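Local atomic coordinates of aldehyde dehydrogenase 21 (ALDH21) (Physcomitrella patens subsp. patens, PDB entry 5N5S), a protein that probably oxidises D-glyceraldehyde 3-phosphate to 3-phosphoglycerate without phosphorylation, using NADP(+) as the electron acceptor. Residues I401-I406 with L421-S426. Residues are numbered along the deposited sequence; the frame is centred on the assembly and turned at random.
Sequences IEDVPI and LLYKYS
Tyr-423 sets CG opposite its own carbonyl carbon (chi1 -57°), which carries the phenol across to Asp-403 and Val-404. Its OH donates a 2.7 Å hydrogen bond to Val-404 O, which lies at the ring edge, in the ring plane. The hydroxyl sits 19° off the carbonyl plane. On the same ring, CE1 packs 3.8 Å from Asp-403 CA. The side chain of Val-404 crosses that of Leu-421 at about a right angle, and Val-404 CB lies 4.1 Å from Leu-421 CG. Leu-422 bonds through N to Ile-401 O (2.9 Å), and Asp-403 N, just past the strand end, bonds to Leu-422 O (3.0 Å). Asp-403 then turns the chain away with positive phi, and its carboxylate forms a salt bridge to Lys-384. Arg-411 of helix 409-412 touches Val-404, Leu-421 and Tyr-423. A phenylalanine in place of Tyr-423 would probably keep the ring packing but leave Val-404 O without its hydroxyl partner, so the turn after the strand would be held less firmly. This is the parallel strand pairing of a beta-alpha-beta unit, strand 395-402, helix 409-412, strand 419-425, within the mixed sheet of the aldehyde dehydrogenase catalytic domain.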
loop_
_atom_site.group_PDB
_atom_site.type_symbol
_atom_site.label_atom_id
_atom_site.label_comp_id
_atom_site.label_asym_id
_atom_site.label_seq_id
_atom_site.Cartn_x
_atom_site.Cartn_y
_atom_site.Cartn_z
ATOM N N ILE B 401 20.112 36.285 -20.082
ATOM C CA ILE B 401 19.390 37.540 -20.342
ATOM C C ILE B 401 18.569 37.949 -19.121
ATOM O O ILE B 401 17.736 37.187 -18.627
ATOM C CB ILE B 401 18.554 37.588 -21.659
ATOM C CG1 ILE B 401 19.092 36.623 -22.753
ATOM C CG2 ILE B 401 18.465 39.042 -22.168
ATOM C CD1 ILE B 401 18.126 36.299 -23.913
ATOM N N GLU B 402 18.801 39.177 -18.663
ATOM C CA GLU B 402 18.196 39.776 -17.484
ATOM C C GLU B 402 16.919 40.570 -17.798
ATOM O O GLU B 402 16.873 41.302 -18.786
ATOM C CB GLU B 402 19.251 40.668 -16.813
ATOM C CG GLU B 402 18.889 41.189 -15.441
ATOM C CD GLU B 402 19.871 42.225 -14.924
ATOM O OE1 GLU B 402 20.654 41.887 -14.010
ATOM O OE2 GLU B 402 19.874 43.363 -15.447
ATOM N N ASP B 403 15.894 40.424 -16.931
ATOM C CA ASP B 403 14.598 41.125 -16.932
ATOM C C ASP B 403 13.864 41.136 -18.303
ATOM O O ASP B 403 13.417 42.186 -18.775
ATOM C CB ASP B 403 14.760 42.561 -16.367
ATOM C CG ASP B 403 15.476 42.660 -15.019
ATOM O OD1 ASP B 403 15.234 41.791 -14.142
ATOM O OD2 ASP B 403 16.253 43.620 -14.831
ATOM N N VAL B 404 13.706 39.948 -18.908
ATOM C CA VAL B 404 13.005 39.772 -20.185
ATOM C C VAL B 404 11.480 39.846 -19.935
ATOM O O VAL B 404 10.991 39.124 -19.070
ATOM C CB VAL B 404 13.456 38.459 -20.888
ATOM C CG1 VAL B 404 12.493 38.038 -21.995
ATOM C CG2 VAL B 404 14.871 38.598 -21.433
ATOM N N PRO B 405 10.719 40.725 -20.641
ATOM C CA PRO B 405 9.265 40.811 -20.389
ATOM C C PRO B 405 8.472 39.575 -20.826
ATOM O O PRO B 405 8.961 38.785 -21.633
ATOM C CB PRO B 405 8.850 42.063 -21.167
ATOM C CG PRO B 405 9.828 42.150 -22.267
ATOM C CD PRO B 405 11.133 41.674 -21.694
ATOM N N ILE B 406 7.239 39.426 -20.297
ATOM C CA ILE B 406 6.326 38.303 -20.571
ATOM C C ILE B 406 5.890 38.237 -22.058
ATOM O O ILE B 406 5.609 37.149 -22.558
ATOM C CB ILE B 406 5.114 38.307 -19.576
ATOM C CG1 ILE B 406 4.360 36.957 -19.561
ATOM C CG2 ILE B 406 4.153 39.485 -19.796
ATOM C CD1 ILE B 406 4.742 36.032 -18.454
ATOM N N LEU B 421 17.025 32.935 -18.307
ATOM C CA LEU B 421 16.400 34.224 -18.048
ATOM C C LEU B 421 16.499 34.559 -16.560
ATOM O O LEU B 421 15.870 33.890 -15.733
ATOM C CB LEU B 421 14.942 34.173 -18.516
ATOM C CG LEU B 421 14.600 34.694 -19.917
ATOM C CD1 LEU B 421 15.547 34.178 -20.998
ATOM C CD2 LEU B 421 13.201 34.299 -20.278
ATOM N N LEU B 422 17.331 35.574 -16.228
ATOM C CA LEU B 422 17.596 36.032 -14.862
ATOM C C LEU B 422 16.602 37.085 -14.379
ATOM O O LEU B 422 16.331 38.071 -15.076
ATOM C CB LEU B 422 19.016 36.609 -14.736
ATOM C CG LEU B 422 19.928 36.086 -13.608
ATOM C CD1 LEU B 422 21.219 36.871 -13.565
ATOM C CD2 LEU B 422 19.281 36.135 -12.230
ATOM N N TYR B 423 16.089 36.878 -13.162
ATOM C CA TYR B 423 15.162 37.791 -12.501
ATOM C C TYR B 423 15.484 37.920 -11.010
ATOM O O TYR B 423 15.992 36.980 -10.387
ATOM C CB TYR B 423 13.703 37.342 -12.685
ATOM C CG TYR B 423 13.244 37.195 -14.123
ATOM C CD1 TYR B 423 12.814 38.297 -14.857
ATOM C CD2 TYR B 423 13.219 35.950 -14.743
ATOM C CE1 TYR B 423 12.389 38.165 -16.178
ATOM C CE2 TYR B 423 12.779 35.804 -16.058
ATOM C CZ TYR B 423 12.359 36.912 -16.769
ATOM O OH TYR B 423 11.941 36.767 -18.069
ATOM N N LYS B 424 15.179 39.100 -10.454
ATOM C CA LYS B 424 15.331 39.435 -9.042
ATOM C C LYS B 424 13.939 39.440 -8.396
ATOM O O LYS B 424 12.989 39.912 -9.013
ATOM C CB LYS B 424 15.953 40.847 -8.916
ATOM C CG LYS B 424 16.403 41.238 -7.510
ATOM C CD LYS B 424 16.485 42.762 -7.325
ATOM C CE LYS B 424 17.882 43.328 -7.483
ATOM N NZ LYS B 424 17.902 44.818 -7.422
ATOM N N TYR B 425 13.829 38.997 -7.147
ATOM C CA TYR B 425 12.562 39.088 -6.409
ATOM C C TYR B 425 12.827 39.602 -4.994
ATOM O O TYR B 425 13.962 39.504 -4.512
ATOM C CB TYR B 425 11.761 37.753 -6.420
ATOM C CG TYR B 425 12.336 36.670 -5.535
ATOM C CD1 TYR B 425 11.937 36.541 -4.206
ATOM C CD2 TYR B 425 13.261 35.756 -6.031
ATOM C CE1 TYR B 425 12.456 35.540 -3.390
ATOM C CE2 TYR B 425 13.767 34.735 -5.229
ATOM C CZ TYR B 425 13.377 34.644 -3.905
ATOM O OH TYR B 425 13.916 33.678 -3.099
ATOM N N SER B 426 11.799 40.166 -4.341
ATOM C CA SER B 426 11.936 40.686 -2.974
ATOM C C SER B 426 11.083 39.896 -1.976
ATOM O O SER B 426 11.467 39.789 -0.811
ATOM C CB SER B 426 11.617 42.179 -2.911
ATOM O OG SER B 426 10.264 42.462 -3.229
#